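Local coordinates for protein SecB-like chaperone Rv1957 (Mycobacterium tuberculosis, PDB 5MTW) that acts as the chaperone of a toxin-antitoxin system, preventing aggregation of the HigA1 antitoxin in vitro, and is required for neutralization of the HigB1 toxin, at residues 69-75 with 106-112. Numbering follows the deposited sequence.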
ATOM      1  N   ALA A  69      12.735  -5.988 -25.403  1.00 29.22           N
ATOM      2  CA  ALA A  69      12.000  -5.793 -24.132  1.00 28.13           C
ATOM      3  C   ALA A  69      10.655  -6.522 -24.292  1.00 26.38           C
ATOM      4  O   ALA A  69      10.110  -6.593 -25.391  1.00 25.36           O
ATOM      5  CB  ALA A  69      11.817  -4.329 -23.789  1.00 29.18           C
ATOM      6  N   PHE A  70      10.157  -7.087 -23.184  1.00 25.01           N
ATOM      7  CA  PHE A  70       8.813  -7.624 -23.156  1.00 23.32           C
ATOM      8  C   PHE A  70       8.059  -7.356 -21.881  1.00 22.43           C
ATOM      9  O   PHE A  70       8.634  -7.145 -20.810  1.00 20.53           O
ATOM     10  CB  PHE A  70       8.801  -9.108 -23.453  1.00 22.60           C
ATOM     11  CG  PHE A  70       9.613  -9.941 -22.513  1.00 22.58           C
ATOM     12  CD1 PHE A  70      10.958 -10.043 -22.654  1.00 24.80           C
ATOM     13  CD2 PHE A  70       8.996 -10.642 -21.483  1.00 22.04           C
ATOM     14  CE1 PHE A  70      11.740 -10.829 -21.785  1.00 25.10           C
ATOM     15  CE2 PHE A  70       9.753 -11.445 -20.630  1.00 22.02           C
ATOM     16  CZ  PHE A  70      11.119 -11.525 -20.784  1.00 24.81           C
ATOM     17  N   VAL A  71       6.747  -7.468 -21.995  1.00 22.38           N
ATOM     18  CA  VAL A  71       5.883  -7.233 -20.837  1.00 21.09           C
ATOM     19  C   VAL A  71       5.057  -8.451 -20.480  1.00 22.56           C
ATOM     20  O   VAL A  71       4.368  -8.997 -21.332  1.00 19.67           O
ATOM     21  CB  VAL A  71       4.891  -6.092 -21.161  1.00 20.28           C
ATOM     22  CG1 VAL A  71       3.923  -5.843 -19.972  1.00 22.06           C
ATOM     23  CG2 VAL A  71       5.672  -4.840 -21.434  1.00 22.37           C
ATOM     24  N   VAL A  72       5.123  -8.870 -19.232  1.00 20.43           N
ATOM     25  CA  VAL A  72       4.252  -9.930 -18.686  1.00 21.68           C
ATOM     26  C   VAL A  72       3.098  -9.276 -17.981  1.00 20.79           C
ATOM     27  O   VAL A  72       3.308  -8.388 -17.097  1.00 21.09           O
ATOM     28  CB  VAL A  72       4.989 -10.867 -17.697  1.00 23.40           C
ATOM     29  CG1 VAL A  72       4.013 -11.919 -17.133  1.00 22.34           C
ATOM     30  CG2 VAL A  72       6.121 -11.525 -18.458  1.00 22.58           C
ATOM     31  N   ARG A  73       1.876  -9.673 -18.366  1.00 19.35           N
ATOM     32  CA  ARG A  73       0.655  -9.126 -17.802  1.00 22.04           C
ATOM     33  C   ARG A  73      -0.132 -10.263 -17.153  1.00 24.22           C
ATOM     34  O   ARG A  73      -0.226 -11.391 -17.707  1.00 25.07           O
ATOM     35  CB  ARG A  73      -0.247  -8.444 -18.887  1.00 24.75           C
ATOM     36  CG  ARG A  73       0.258  -7.190 -19.502  1.00 27.26           C
ATOM     37  CD  ARG A  73      -0.793  -6.550 -20.422  1.00 30.86           C
ATOM     38  NE  ARG A  73      -0.774  -7.180 -21.733  1.00 31.18           N
ATOM     39  CZ  ARG A  73      -1.754  -7.935 -22.247  1.00 36.11           C
ATOM     40  NH1 ARG A  73      -2.898  -8.129 -21.582  1.00 30.46           N
ATOM     41  NH2 ARG A  73      -1.570  -8.493 -23.455  1.00 34.31           N
ATOM     42  N   ILE A  74      -0.665  -9.989 -15.985  1.00 21.37           N
ATOM     43  CA  ILE A  74      -1.647 -10.892 -15.365  1.00 23.77           C
ATOM     44  C   ILE A  74      -2.913 -10.113 -15.055  1.00 25.20           C
ATOM     45  O   ILE A  74      -2.884  -9.089 -14.328  1.00 21.66           O
ATOM     46  CB  ILE A  74      -1.098 -11.631 -14.115  1.00 27.94           C
ATOM     47  CG1 ILE A  74       0.154 -12.419 -14.568  1.00 30.82           C
ATOM     48  CG2 ILE A  74      -2.176 -12.551 -13.530  1.00 25.36           C
ATOM     49  CD1 ILE A  74       0.937 -13.011 -13.456  1.00 35.52           C
ATOM     50  N   SER A  75      -3.962 -10.563 -15.736  1.00 21.92           N
ATOM     51  CA  SER A  75      -5.359 -10.102 -15.551  1.00 24.48           C
ATOM     52  C   SER A  75      -6.021 -10.934 -14.435  1.00 24.79           C
ATOM     53  O   SER A  75      -5.810 -12.153 -14.375  1.00 24.14           O
ATOM     54  CB  SER A  75      -6.138 -10.232 -16.890  1.00 26.84           C
ATOM     55  OG  SER A  75      -7.434  -9.713 -16.742  1.00 30.41           O
ATOM     56  N   PHE A 106      -8.717  -6.377 -12.226  1.00 17.35           N
ATOM     57  CA  PHE A 106      -7.543  -5.570 -12.370  1.00 17.92           C
ATOM     58  C   PHE A 106      -6.425  -6.297 -13.125  1.00 18.24           C
ATOM     59  O   PHE A 106      -6.407  -7.534 -13.206  1.00 18.39           O
ATOM     60  CB  PHE A 106      -7.105  -5.076 -10.971  1.00 19.58           C
ATOM     61  CG  PHE A 106      -6.739  -6.172 -10.025  1.00 17.93           C
ATOM     62  CD1 PHE A 106      -7.702  -6.824  -9.298  1.00 18.20           C
ATOM     63  CD2 PHE A 106      -5.458  -6.588  -9.921  1.00 18.61           C
ATOM     64  CE1 PHE A 106      -7.385  -7.873  -8.389  1.00 18.30           C
ATOM     65  CE2 PHE A 106      -5.087  -7.625  -9.062  1.00 16.42           C
ATOM     66  CZ  PHE A 106      -6.059  -8.268  -8.272  1.00 18.18           C
ATOM     67  N   GLU A 107      -5.420  -5.555 -13.574  1.00 16.56           N
ATOM     68  CA  GLU A 107      -4.336  -6.182 -14.271  1.00 19.29           C
ATOM     69  C   GLU A 107      -2.974  -5.514 -13.998  1.00 19.72           C
ATOM     70  O   GLU A 107      -2.918  -4.290 -13.971  1.00 17.98           O
ATOM     71  CB  GLU A 107      -4.596  -6.048 -15.779  1.00 19.80           C
ATOM     72  CG  GLU A 107      -3.625  -6.821 -16.627  1.00 23.55           C
ATOM     73  CD  GLU A 107      -3.938  -6.679 -18.129  1.00 28.09           C
ATOM     74  OE1 GLU A 107      -4.666  -5.770 -18.523  1.00 30.66           O
ATOM     75  OE2 GLU A 107      -3.472  -7.543 -18.908  1.00 32.49           O
ATOM     76  N   PHE A 108      -1.996  -6.323 -13.615  1.00 17.53           N
ATOM     77  CA  PHE A 108      -0.661  -5.906 -13.359  1.00 17.58           C
ATOM     78  C   PHE A 108       0.247  -6.236 -14.567  1.00 18.43           C
ATOM     79  O   PHE A 108       0.015  -7.195 -15.348  1.00 15.69           O
ATOM     80  CB  PHE A 108      -0.117  -6.563 -12.050  1.00 20.05           C
ATOM     81  CG  PHE A 108      -0.501  -5.785 -10.779  1.00 17.90           C
ATOM     82  CD1 PHE A 108       0.304  -4.748 -10.327  1.00 18.18           C
ATOM     83  CD2 PHE A 108      -1.684  -6.062 -10.055  1.00 20.15           C
ATOM     84  CE1 PHE A 108      -0.054  -3.975  -9.185  1.00 17.71           C
ATOM     85  CE2 PHE A 108      -2.040  -5.316  -8.936  1.00 22.05           C
ATOM     86  CZ  PHE A 108      -1.186  -4.328  -8.460  1.00 21.34           C
ATOM     87  N   ALA A 109       1.302  -5.443 -14.696  1.00 16.93           N
ATOM     88  CA  ALA A 109       2.296  -5.626 -15.688  1.00 16.07           C
ATOM     89  C   ALA A 109       3.671  -5.558 -15.120  1.00 17.50           C
ATOM     90  O   ALA A 109       3.887  -4.686 -14.290  1.00 17.26           O
ATOM     91  CB  ALA A 109       2.236  -4.497 -16.655  1.00 15.98           C
ATOM     92  N   ALA A 110       4.528  -6.455 -15.592  1.00 17.07           N
ATOM     93  CA  ALA A 110       5.954  -6.493 -15.367  1.00 18.29           C
ATOM     94  C   ALA A 110       6.794  -6.340 -16.706  1.00 19.73           C
ATOM     95  O   ALA A 110       6.584  -7.034 -17.731  1.00 18.05           O
ATOM     96  CB  ALA A 110       6.341  -7.750 -14.571  1.00 20.45           C
ATOM     97  N   LEU A 111       7.749  -5.429 -16.649  1.00 18.92           N
ATOM     98  CA  LEU A 111       8.596  -5.037 -17.802  1.00 17.11           C
ATOM     99  C   LEU A 111       9.971  -5.742 -17.645  1.00 20.81           C
ATOM    100  O   LEU A 111      10.555  -5.683 -16.585  1.00 16.30           O
ATOM    101  CB  LEU A 111       8.830  -3.541 -17.774  1.00 18.77           C
ATOM    102  CG  LEU A 111       9.763  -2.953 -18.878  1.00 21.30           C
ATOM    103  CD1 LEU A 111       9.226  -3.335 -20.258  1.00 24.61           C
ATOM    104  CD2 LEU A 111       9.923  -1.453 -18.757  1.00 22.57           C
ATOM    105  N   PHE A 112      10.406  -6.454 -18.675  1.00 19.02           N
ATOM    106  CA  PHE A 112      11.671  -7.109 -18.665  1.00 21.63           C
ATOM    107  C   PHE A 112      12.401  -6.696 -19.920  1.00 27.11           C
ATOM    108  O   PHE A 112      11.772  -6.388 -20.958  1.00 22.32           O
ATOM    109  CB  PHE A 112      11.539  -8.618 -18.778  1.00 23.00           C
ATOM    110  CG  PHE A 112      10.805  -9.254 -17.651  1.00 21.75           C
ATOM    111  CD1 PHE A 112       9.432  -9.245 -17.645  1.00 22.47           C
ATOM    112  CD2 PHE A 112      11.482  -9.876 -16.613  1.00 22.10           C
ATOM    113  CE1 PHE A 112       8.725  -9.856 -16.631  1.00 24.12           C
ATOM    114  CE2 PHE A 112      10.802 -10.508 -15.617  1.00 22.47           C
ATOM    115  CZ  PHE A 112       9.395 -10.465 -15.587  1.00 23.17           C
TER
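Glu107 sends CG out opposite its main-chain nitrogen (chi1 -172°) and runs straight from there, which carries the carboxylate across to Arg73, whose own chain leaves beside its backbone N (chi1 -68°) and bends at chi3. Arg73 NH1 then donates to the syn lone pair of Glu107 OE2 at 2.8 Å, forming a salt bridge. Glu107 OE2 lies near the guanidinium plane, although the carboxylate and guanidinium planes are turned 78° against each other, and sits 3.2 Å from Arg73 CD. Each partner has a second salt bridge, Arg73 NE to Asp61 and Glu107 OE1 to Arg35, so the charges form a chain across all four strands. These segments belong to the two central strands, 69-82 and 99-114, of this chain's antiparallel sheet in the SecB-like fold, flanked by 50-62 and 26-40. Six backbone hydrogen bonds join them in the hydrogen-bonded pairs Phe70-Phe112, Val72-Ala110 and Ile74-Phe108; Ala110 N to Val72 O, at 2.7 Å, is nearly straight. On the face that carries these pairs, Phe112 CB rests over the Phe70 ring in a CH-pi contact, 3.8 Å from its centroid. The two ring planes are almost parallel, yet so offset that the rings hardly face one another, and Val72 CG2 meets Phe112 CE1 obliquely at 3.6 Å. Helix 125-154 packs on this face, with Leu128 against Phe70 and Leu140 against Ile74 and Ala110. On the face shared with Arg73 and Glu107, Val71 CG1 touches Ala109 CB and Val71 CG2 touches Leu111 CD1, both at 4.0 Å; here the bound HigA1 peptide packs an apolar side chain on Val71 and an aromatic side chain on each of Ala109 and Leu111.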